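Local coordinates for lipoprotein (Streptococcus pneumoniae serotype 4, PDB 6JF1) that binds L-methionine as the substrate-binding protein of an ABC importer and probably hands it to the membrane transporter for uptake, at residues 80-86 against 228-234; 26-30 against 53-57; 144-149 against 165-169. All blocks are in the same frame, centred on the assembly; numbering follows the deposited sequence.

Contact 1 of 3, residues 80-86 against 228-234; sequences NAFQHYN and QWYNIIV. With MET (methionine), chain B.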
loop_
_atom_site.group_PDB
_atom_site.type_symbol
_atom_site.label_atom_id
_atom_site.label_comp_id
_atom_site.label_asym_id
_atom_site.label_seq_id
_atom_site.Cartn_x
_atom_site.Cartn_y
_atom_site.Cartn_z
ATOM N N ASN A 80 -5.744 -0.500 -12.329
ATOM C CA ASN A 80 -5.408 0.144 -11.069
ATOM C C ASN A 80 -4.018 -0.315 -10.645
ATOM O O ASN A 80 -3.543 -1.453 -10.999
ATOM C CB ASN A 80 -6.540 0.023 -10.033
ATOM C CG ASN A 80 -6.675 -1.354 -9.407
ATOM O OD1 ASN A 80 -5.718 -1.887 -8.835
ATOM N ND2 ASN A 80 -7.876 -1.923 -9.464
ATOM N N ALA A 81 -3.365 0.552 -9.870
ATOM C CA ALA A 81 -2.071 0.214 -9.392
ATOM C C ALA A 81 -1.927 0.774 -7.978
ATOM O O ALA A 81 -1.551 1.955 -7.825
ATOM C CB ALA A 81 -1.039 0.771 -10.365
ATOM N N PHE A 82 -2.228 -0.036 -6.945
ATOM C CA PHE A 82 -2.224 0.516 -5.595
ATOM C C PHE A 82 -2.200 -0.592 -4.532
ATOM O O PHE A 82 -1.995 -0.271 -3.394
ATOM C CB PHE A 82 -3.470 1.378 -5.351
ATOM C CG PHE A 82 -4.728 0.598 -5.053
ATOM C CD1 PHE A 82 -5.408 -0.072 -6.059
ATOM C CD2 PHE A 82 -5.222 0.510 -3.746
ATOM C CE1 PHE A 82 -6.548 -0.826 -5.771
ATOM C CE2 PHE A 82 -6.365 -0.228 -3.456
ATOM C CZ PHE A 82 -7.021 -0.907 -4.468
ATOM N N GLN A 83 -2.444 -1.871 -4.859
ATOM C CA GLN A 83 -2.705 -2.829 -3.783
ATOM C C GLN A 83 -1.744 -4.007 -3.921
ATOM O O GLN A 83 -1.079 -4.161 -4.961
ATOM C CB GLN A 83 -4.139 -3.371 -3.868
ATOM C CG GLN A 83 -4.321 -4.329 -5.061
ATOM C CD GLN A 83 -5.767 -4.402 -5.482
ATOM O OE1 GLN A 83 -6.636 -4.806 -4.703
ATOM N NE2 GLN A 83 -6.043 -4.007 -6.718
ATOM N N HIS A 84 -1.730 -4.842 -2.866
ATOM C CA HIS A 84 -0.991 -6.136 -2.879
ATOM C C HIS A 84 -1.967 -7.288 -3.160
ATOM O O HIS A 84 -3.205 -7.114 -3.197
ATOM C CB HIS A 84 -0.091 -6.340 -1.629
ATOM C CG HIS A 84 -0.767 -6.047 -0.324
ATOM N ND1 HIS A 84 -1.942 -6.685 0.081
ATOM C CD2 HIS A 84 -0.449 -5.181 0.651
ATOM C CE1 HIS A 84 -2.287 -6.251 1.269
ATOM N NE2 HIS A 84 -1.400 -5.306 1.640
ATOM N N TYR A 85 -1.406 -8.455 -3.451
ATOM C CA TYR A 85 -2.257 -9.651 -3.778
ATOM C C TYR A 85 -3.290 -9.931 -2.671
ATOM O O TYR A 85 -4.443 -10.282 -2.938
ATOM C CB TYR A 85 -1.366 -10.888 -3.947
ATOM C CG TYR A 85 -0.733 -11.076 -5.309
ATOM C CD1 TYR A 85 -1.462 -11.592 -6.391
ATOM C CD2 TYR A 85 0.617 -10.799 -5.497
ATOM C CE1 TYR A 85 -0.851 -11.821 -7.624
ATOM C CE2 TYR A 85 1.242 -11.024 -6.724
ATOM C CZ TYR A 85 0.496 -11.523 -7.790
ATOM O OH TYR A 85 1.127 -11.775 -8.975
ATOM N N ASN A 86 -2.889 -9.836 -1.411
ATOM C CA ASN A 86 -3.841 -10.200 -0.333
ATOM C C ASN A 86 -5.031 -9.244 -0.309
ATOM O O ASN A 86 -6.177 -9.676 -0.109
ATOM C CB ASN A 86 -3.207 -10.147 1.048
ATOM C CG ASN A 86 -2.493 -11.439 1.388
ATOM O OD1 ASN A 86 -2.612 -12.443 0.670
ATOM N ND2 ASN A 86 -1.753 -11.417 2.479
ATOM N N GLN A 228 2.678 -12.546 -1.062
ATOM C CA GLN A 228 1.301 -12.098 -0.785
ATOM C C GLN A 228 1.242 -10.571 -0.583
ATOM O O GLN A 228 0.163 -9.977 -0.661
ATOM C CB GLN A 228 0.793 -12.812 0.474
ATOM C CG GLN A 228 1.437 -12.302 1.752
ATOM C CD GLN A 228 1.121 -13.198 2.930
ATOM O OE1 GLN A 228 -0.023 -13.335 3.365
ATOM N NE2 GLN A 228 2.153 -13.840 3.448
ATOM N N TRP A 229 2.391 -9.961 -0.282
ATOM C CA TRP A 229 2.499 -8.504 -0.049
ATOM C C TRP A 229 3.060 -7.809 -1.301
ATOM O O TRP A 229 3.285 -6.544 -1.310
ATOM C CB TRP A 229 3.304 -8.178 1.228
ATOM C CG TRP A 229 2.861 -8.899 2.477
ATOM C CD1 TRP A 229 3.618 -9.721 3.271
ATOM C CD2 TRP A 229 1.551 -8.867 3.090
ATOM N NE1 TRP A 229 2.874 -10.184 4.330
ATOM C CE2 TRP A 229 1.602 -9.695 4.242
ATOM C CE3 TRP A 229 0.339 -8.245 2.764
ATOM C CZ2 TRP A 229 0.501 -9.891 5.084
ATOM C CZ3 TRP A 229 -0.752 -8.447 3.593
ATOM C CH2 TRP A 229 -0.671 -9.263 4.728
ATOM N N TYR A 230 3.292 -8.583 -2.368
ATOM C CA TYR A 230 3.711 -7.942 -3.653
ATOM C C TYR A 230 2.569 -7.062 -4.186
ATOM O O TYR A 230 1.433 -7.514 -4.305
ATOM C CB TYR A 230 4.016 -8.961 -4.749
ATOM C CG TYR A 230 5.363 -9.625 -4.625
ATOM C CD1 TYR A 230 6.101 -9.519 -3.459
ATOM C CD2 TYR A 230 5.889 -10.370 -5.678
ATOM C CE1 TYR A 230 7.322 -10.166 -3.316
ATOM C CE2 TYR A 230 7.120 -11.003 -5.570
ATOM C CZ TYR A 230 7.825 -10.908 -4.374
ATOM O OH TYR A 230 9.054 -11.483 -4.236
ATOM N N ASN A 231 2.912 -5.843 -4.596
ATOM C CA ASN A 231 1.958 -4.953 -5.301
ATOM C C ASN A 231 1.851 -5.390 -6.769
ATOM O O ASN A 231 2.770 -6.019 -7.314
ATOM C CB ASN A 231 2.353 -3.478 -5.134
ATOM C CG ASN A 231 2.061 -2.982 -3.733
ATOM O OD1 ASN A 231 1.445 -1.939 -3.569
ATOM N ND2 ASN A 231 2.536 -3.680 -2.699
ATOM N N ILE A 232 0.742 -5.014 -7.395
ATOM C CA ILE A 232 0.287 -5.547 -8.656
ATOM C C ILE A 232 -0.406 -4.442 -9.482
ATOM O O ILE A 232 -0.941 -3.412 -8.934
ATOM C CB ILE A 232 -0.681 -6.745 -8.424
ATOM C CG1 ILE A 232 -1.805 -6.414 -7.426
ATOM C CG2 ILE A 232 0.086 -7.999 -7.975
ATOM C CD1 ILE A 232 -2.876 -7.523 -7.258
ATOM N N ILE A 233 -0.469 -4.703 -10.793
ATOM C CA ILE A 233 -1.333 -3.977 -11.687
ATOM C C ILE A 233 -2.553 -4.870 -11.908
ATOM O O ILE A 233 -2.415 -6.092 -12.131
ATOM C CB ILE A 233 -0.670 -3.701 -13.057
ATOM C CG1 ILE A 233 0.733 -3.083 -12.951
ATOM C CG2 ILE A 233 -1.596 -2.833 -13.906
ATOM C CD1 ILE A 233 0.745 -1.755 -12.275
ATOM N N VAL A 234 -3.726 -4.249 -11.922
ATOM C CA VAL A 234 -4.960 -5.011 -11.905
ATOM C C VAL A 234 -5.916 -4.486 -12.986
ATOM O O VAL A 234 -6.043 -3.281 -13.172
ATOM C CB VAL A 234 -5.593 -4.928 -10.499
ATOM C CG1 VAL A 234 -7.035 -5.393 -10.480
ATOM C CG2 VAL A 234 -4.796 -5.710 -9.477
HETATM N N MET B . 1.321 -0.216 -1.323
HETATM C CA MET B . 0.603 -0.836 -0.144
HETATM C C MET B . 1.571 -1.800 0.544
HETATM O O MET B . 1.611 -1.855 1.789
HETATM C CB MET B . -0.635 -1.622 -0.606
HETATM C CG MET B . -1.606 -1.941 0.552
HETATM S SD MET B . -3.048 -2.866 -0.050
HETATM C CE MET B . -4.074 -1.538 -0.701
HETATM O OXT MET B . 2.364 -2.482 -0.168
HETATM O O HOH W 1 -3.309 -2.556 -7.822
#
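The imidazole of His84 is sandwiched: Trp229 presents its six-membered ring edge-on to one face, with CE3 above the ring centre, and the sulfur of bound methionine covers the opposite face off-centre. The His84 and Trp229 planes stand 80° apart at a centroid separation of 4.9 Å, a T-shaped stack. The indole carries the Asn86 amide nitrogen over one face. That ND2 also gives a bond of 2.7 Å to Gln228 OE1, reached on a lone pair in the carbonyl plane although the two amide planes are perpendicular; Gln228 NE2 bonds Asn225 O, holding both ends of that amide. Ile232 CG2 sits over the face of the Tyr85 ring, 3.6 Å from its centroid, a CH-pi contact.

The main chains pair antiparallel in the central sheet of one lobe of the binding protein. Asn80 and Val234 form a hydrogen-bonded pair with both bonds present, Asn80 N to Val234 O being 2.9 Å. Farther on, water 1 accepts from Phe82 N at 2.9 Å and lies 2.8 Å from Ile232 O, bridging two residues that no direct bond joins. Beyond His84, Asn86 N binds Gln228 O, tying the first turn of helix 85-95 to the short 3-10 segment.

With CG beside its backbone N (chi1 -73°), Asn231 turns its amide to the ligand: OD1 accepts from the methionine N at 2.8 Å, and ND2 donates to OXT at 2.8 Å with a nearly straight angle of 168°. His84 ND1 accepts from Phe87 N and NE2 bonds Asn143 OD1, fixing the ring's rotation. The geometry is consistent with divided recognition: Asn231, with Asn202, Asn203 and Arg146, takes the amino-acid end, while an imidazole held by two bonds offers its face to the thioether.

Contact 2 of 3, residues 26-30 against 53-57; sequences TTIKI and DGITL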
loop_
_atom_site.group_PDB
_atom_site.type_symbol
_atom_site.label_atom_id
_atom_site.label_comp_id
_atom_site.label_asym_id
_atom_site.label_seq_id
_atom_site.Cartn_x
_atom_site.Cartn_y
_atom_site.Cartn_z
ATOM N N THR A 26 -4.531 6.114 -28.336
ATOM C CA THR A 26 -5.347 5.445 -27.326
ATOM C C THR A 26 -4.980 5.918 -25.904
ATOM O O THR A 26 -3.796 6.120 -25.545
ATOM C CB THR A 26 -5.315 3.922 -27.509
ATOM O OG1 THR A 26 -5.918 3.296 -26.378
ATOM C CG2 THR A 26 -3.920 3.386 -27.693
ATOM N N THR A 27 -6.021 6.134 -25.111
ATOM C CA THR A 27 -5.882 6.660 -23.780
ATOM C C THR A 27 -6.126 5.509 -22.801
ATOM O O THR A 27 -7.108 4.788 -22.956
ATOM C CB THR A 27 -6.897 7.789 -23.539
ATOM O OG1 THR A 27 -6.225 8.924 -24.066
ATOM C CG2 THR A 27 -7.135 8.043 -22.066
ATOM N N ILE A 28 -5.216 5.325 -21.851
ATOM C CA ILE A 28 -5.368 4.289 -20.802
ATOM C C ILE A 28 -5.577 5.019 -19.466
ATOM O O ILE A 28 -4.712 5.793 -19.046
ATOM C CB ILE A 28 -4.084 3.419 -20.731
ATOM C CG1 ILE A 28 -3.899 2.580 -22.002
ATOM C CG2 ILE A 28 -4.063 2.572 -19.451
ATOM C CD1 ILE A 28 -5.021 1.603 -22.230
ATOM N N LYS A 29 -6.701 4.763 -18.820
ATOM C CA LYS A 29 -7.008 5.384 -17.521
ATOM C C LYS A 29 -6.617 4.422 -16.386
ATOM O O LYS A 29 -7.018 3.242 -16.384
ATOM C CB LYS A 29 -8.503 5.724 -17.492
ATOM C CG LYS A 29 -8.923 6.853 -18.431
ATOM C CD LYS A 29 -10.435 6.924 -18.702
ATOM N N ILE A 30 -5.863 4.935 -15.422
ATOM C CA ILE A 30 -5.330 4.155 -14.333
ATOM C C ILE A 30 -5.814 4.764 -12.996
ATOM O O ILE A 30 -5.692 5.982 -12.800
ATOM C CB ILE A 30 -3.781 4.128 -14.449
ATOM C CG1 ILE A 30 -3.357 3.495 -15.782
ATOM C CG2 ILE A 30 -3.169 3.353 -13.271
ATOM C CD1 ILE A 30 -1.883 3.646 -16.084
ATOM N N ASP A 53 4.331 5.109 -29.011
ATOM C CA ASP A 53 3.288 4.152 -29.346
ATOM C C ASP A 53 1.927 4.843 -29.427
ATOM O O ASP A 53 0.942 4.176 -29.653
ATOM C CB ASP A 53 3.212 2.988 -28.359
ATOM C CG ASP A 53 4.466 2.133 -28.388
ATOM O OD1 ASP A 53 4.789 1.608 -29.481
ATOM O OD2 ASP A 53 5.127 2.020 -27.325
ATOM N N GLY A 54 1.847 6.153 -29.212
ATOM C CA GLY A 54 0.519 6.812 -29.327
ATOM C C GLY A 54 -0.360 6.624 -28.084
ATOM O O GLY A 54 -1.563 6.827 -28.162
ATOM N N ILE A 55 0.222 6.267 -26.935
ATOM C CA ILE A 55 -0.600 5.991 -25.714
ATOM C C ILE A 55 -0.513 7.189 -24.747
ATOM O O ILE A 55 0.580 7.622 -24.367
ATOM C CB ILE A 55 -0.154 4.672 -25.039
ATOM C CG1 ILE A 55 -0.385 3.467 -25.966
ATOM C CG2 ILE A 55 -0.815 4.507 -23.654
ATOM C CD1 ILE A 55 0.535 2.277 -25.661
ATOM N N THR A 56 -1.666 7.701 -24.360
ATOM C CA THR A 56 -1.758 8.726 -23.316
ATOM C C THR A 56 -2.238 8.035 -22.029
ATOM O O THR A 56 -3.189 7.215 -22.077
ATOM C CB THR A 56 -2.781 9.787 -23.734
ATOM O OG1 THR A 56 -2.142 10.331 -24.881
ATOM C CG2 THR A 56 -2.955 10.897 -22.715
ATOM N N LEU A 57 -1.542 8.303 -20.932
ATOM C CA LEU A 57 -1.987 7.799 -19.635
ATOM C C LEU A 57 -2.756 8.920 -18.937
ATOM O O LEU A 57 -2.385 10.060 -19.054
ATOM C CB LEU A 57 -0.769 7.384 -18.809
ATOM C CG LEU A 57 0.192 6.411 -19.493
ATOM C CD1 LEU A 57 1.365 6.092 -18.583
ATOM C CD2 LEU A 57 -0.527 5.123 -19.929
#
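Thr26-Ile30 and Gly54-Leu57 run side by side in the same direction, 18° apart end to end, with Thr27 facing Thr56 and Ile28 facing Leu57 as parallel bridges. Thr56 is gripped through both its amide and its carbonyl: its N donates to Thr26 O at 2.9 Å, and its O accepts from Ile28 N at 2.8 Å, the latter nearly straight at 166°. One step earlier Thr26 N reaches Gly54 O at 3.1 Å, which carries the pairing into the turn before strand 56-62.

Thr27 and Thr56 share one face of the sheet, where Thr27 OG1 lies 3.6 Å from Thr56 CB, so the hydroxyl of one packs on the carbon of the other. Helix 41-50 connects the two neighbouring strands in a right-handed beta-alpha-beta crossover, the recurring unit of the alpha/beta lobes of periplasmic-type binding proteins. On the face bearing Ile28 and Leu57 the packing is apolar. Leu57 CD2 meets Ile28 CB at 4.0 Å and also approaches Ile30 CD1 at the looser distance of 4.3 Å. Ile55 uses both branches: CG2, anti to its backbone N, meets Ile28 CG1 at 4.0 Å, whereas CG1 lies alongside Thr26 CG2 at 3.9 Å. Helix 41-50 covers this side through Ile46 against Leu57 and Val50 against Ile55, and Gln47 bonds the backbone of both, NE2 to Ile55 O and OE1 to Leu57 N. Helix 245-255 also packs here, with Ala247 and Ile248 against Ile28.

Contact 3 of 3, residues 144-149 against 165-169; sequences ESRALY and ALATV. With ZN (zinc ion), chain H; ZN (zinc ion), chain G; MET (methionine), chain B.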
loop_
_atom_site.group_PDB
_atom_site.type_symbol
_atom_site.label_atom_id
_atom_site.label_comp_id
_atom_site.label_asym_id
_atom_site.label_seq_id
_atom_site.Cartn_x
_atom_site.Cartn_y
_atom_site.Cartn_z
ATOM N N GLU A 144 -4.838 -4.712 8.413
ATOM C CA GLU A 144 -5.031 -4.888 9.858
ATOM C C GLU A 144 -4.298 -6.149 10.359
ATOM O O GLU A 144 -3.530 -6.114 11.352
ATOM C CB GLU A 144 -6.525 -4.999 10.166
ATOM C CG GLU A 144 -6.800 -5.114 11.646
ATOM C CD GLU A 144 -8.304 -5.194 11.919
ATOM O OE1 GLU A 144 -9.102 -4.717 11.096
ATOM O OE2 GLU A 144 -8.671 -5.790 12.931
ATOM N N SER A 145 -4.562 -7.267 9.694
ATOM C CA SER A 145 -3.921 -8.537 9.998
ATOM C C SER A 145 -2.393 -8.398 9.940
ATOM O O SER A 145 -1.663 -8.845 10.840
ATOM C CB SER A 145 -4.393 -9.621 9.042
ATOM O OG SER A 145 -3.793 -10.859 9.379
ATOM N N ARG A 146 -1.921 -7.805 8.854
ATOM C CA ARG A 146 -0.502 -7.619 8.610
ATOM C C ARG A 146 0.124 -6.833 9.765
ATOM O O ARG A 146 1.203 -7.191 10.238
ATOM C CB ARG A 146 -0.358 -6.795 7.325
ATOM C CG ARG A 146 1.060 -6.766 6.780
ATOM C CD ARG A 146 1.070 -5.807 5.611
ATOM N NE ARG A 146 2.327 -5.882 4.861
ATOM C CZ ARG A 146 2.565 -5.120 3.793
ATOM N NH1 ARG A 146 1.650 -4.243 3.401
ATOM N NH2 ARG A 146 3.711 -5.237 3.142
ATOM N N ALA A 147 -0.547 -5.758 10.208
ATOM C CA ALA A 147 -0.040 -4.948 11.271
ATOM C C ALA A 147 0.034 -5.771 12.577
ATOM O O ALA A 147 0.967 -5.625 13.348
ATOM C CB ALA A 147 -0.938 -3.739 11.429
ATOM N N LEU A 148 -0.989 -6.575 12.846
ATOM C CA LEU A 148 -1.053 -7.365 14.081
ATOM C C LEU A 148 0.042 -8.440 14.110
ATOM O O LEU A 148 0.702 -8.636 15.155
ATOM C CB LEU A 148 -2.450 -7.981 14.213
ATOM C CG LEU A 148 -3.530 -6.952 14.529
ATOM C CD1 LEU A 148 -4.909 -7.574 14.465
ATOM C CD2 LEU A 148 -3.275 -6.318 15.887
ATOM N N TYR A 149 0.245 -9.140 12.992
ATOM C CA TYR A 149 1.366 -10.071 12.986
ATOM C C TYR A 149 2.700 -9.334 13.199
ATOM O O TYR A 149 3.621 -9.886 13.805
ATOM C CB TYR A 149 1.377 -10.899 11.705
ATOM C CG TYR A 149 0.377 -12.022 11.696
ATOM C CD1 TYR A 149 0.585 -13.165 12.467
ATOM C CD2 TYR A 149 -0.750 -11.976 10.884
ATOM C CE1 TYR A 149 -0.309 -14.230 12.446
ATOM C CE2 TYR A 149 -1.659 -13.024 10.861
ATOM C CZ TYR A 149 -1.436 -14.151 11.643
ATOM O OH TYR A 149 -2.307 -15.196 11.590
ATOM N N ALA A 165 -4.215 -17.397 8.616
ATOM C CA ALA A 165 -5.411 -16.892 9.248
ATOM C C ALA A 165 -5.300 -15.364 9.278
ATOM O O ALA A 165 -4.260 -14.854 9.650
ATOM C CB ALA A 165 -5.528 -17.475 10.645
ATOM N N LEU A 166 -6.358 -14.653 8.901
ATOM C CA LEU A 166 -6.379 -13.200 9.106
ATOM C C LEU A 166 -6.512 -12.924 10.595
ATOM O O LEU A 166 -7.440 -13.432 11.193
ATOM C CB LEU A 166 -7.573 -12.573 8.381
ATOM C CG LEU A 166 -7.393 -12.360 6.881
ATOM C CD1 LEU A 166 -8.663 -11.783 6.275
ATOM C CD2 LEU A 166 -6.198 -11.461 6.583
ATOM N N ALA A 167 -5.609 -12.116 11.167
ATOM C CA ALA A 167 -5.768 -11.687 12.561
ATOM C C ALA A 167 -6.624 -10.409 12.624
ATOM O O ALA A 167 -6.516 -9.512 11.769
ATOM C CB ALA A 167 -4.426 -11.502 13.234
ATOM N N THR A 168 -7.479 -10.344 13.638
ATOM C CA THR A 168 -8.169 -9.125 13.995
ATOM C C THR A 168 -7.780 -8.802 15.436
ATOM O O THR A 168 -7.119 -9.598 16.126
ATOM C CB THR A 168 -9.697 -9.268 13.895
ATOM O OG1 THR A 168 -10.158 -9.971 15.049
ATOM C CG2 THR A 168 -10.182 -9.942 12.631
ATOM N N VAL A 169 -8.188 -7.639 15.882
ATOM C CA VAL A 169 -7.876 -7.219 17.245
ATOM C C VAL A 169 -8.467 -8.207 18.275
ATOM O O VAL A 169 -7.859 -8.451 19.325
ATOM C CB VAL A 169 -8.307 -5.755 17.489
ATOM C CG1 VAL A 169 -8.007 -5.304 18.906
ATOM C CG2 VAL A 169 -7.643 -4.802 16.506
HETATM ZN ZN ZN H . -10.584 -5.108 13.372
HETATM ZN ZN ZN G . -10.949 -3.707 10.707
HETATM N N MET B . 1.321 -0.216 -1.323
HETATM C CA MET B . 0.603 -0.836 -0.144
HETATM C C MET B . 1.571 -1.800 0.544
HETATM O O MET B . 1.611 -1.855 1.789
HETATM C CB MET B . -0.635 -1.622 -0.606
HETATM C CG MET B . -1.606 -1.941 0.552
HETATM S SD MET B . -3.048 -2.866 -0.050
HETATM C CE MET B . -4.074 -1.538 -0.701
HETATM O OXT MET B . 2.364 -2.482 -0.168
HETATM O O HOH W 2 -11.816 -5.608 11.946
HETATM O O HOH W 3 -11.014 -5.496 9.792
#
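Ser145 and Tyr149, one turn apart on helix 141-153, hold the irregular loop between strands 158-159 and 172-174 by two side-chain bonds, beside a two-zinc site. Ser145 OG accepts from Ala167 N at 2.8 Å with an angle of 160°. Its OG is anti to the backbone N (chi1 -178°), which directs the hydroxyl outward to the loop. Tyr149 OH donates to Ala165 O, also 2.8 Å, and this oxygen lies at the edge of the phenol ring, near its plane. Between these bonds the Ala167 methyl faces the helix, 4.0 Å from Tyr149 CE2. Leu148 CD1 presses against the loop backbone, reaching Thr168 C at 3.3 Å, a tight contact.

In the next shell, Leu159 and Val161 pack against both Tyr149 and Ala167, backing the ring and the methyl together. At the start of the segment the extended side chain of Glu144 passes along Thr168 and Val169 to the metals, OE2 lying 3.8 Å from Val169 CG2, so the loop borders the metal-binding carboxylate. Glu183 and the Asn139 backbone O complete the protein ligands. Arg146 leaves the helix in another direction, where NE forms a salt bridge with Glu220 and NH1 binds the methionine O. Glu144 OE2 binds the chain H zinc ion and OE1 the chain G zinc ion, each at 2.1 Å, with water 2 also shared between the two metals.

Contacts 1 and 3 meet at the ligand, although their centres are 18 Å apart. Arg146 from 144-149 packs on contact 1, its NH2 3.5 Å from Trp229 CB, and forms a cation-pi pair with that indole. The two contacts divide the ligand's carboxylate, contact 1 taking OXT and contact 3 the other oxygen. Contact 2 lies in the same sheet as contact 1, strands 27-33 and 79-84 being neighbours, with centres 21 Å apart; the Ile30 side chain remains about 13 Å from the methionine. Contacts 2 and 3 fall on opposite sides of the chain's centre, their centres 38 Å apart.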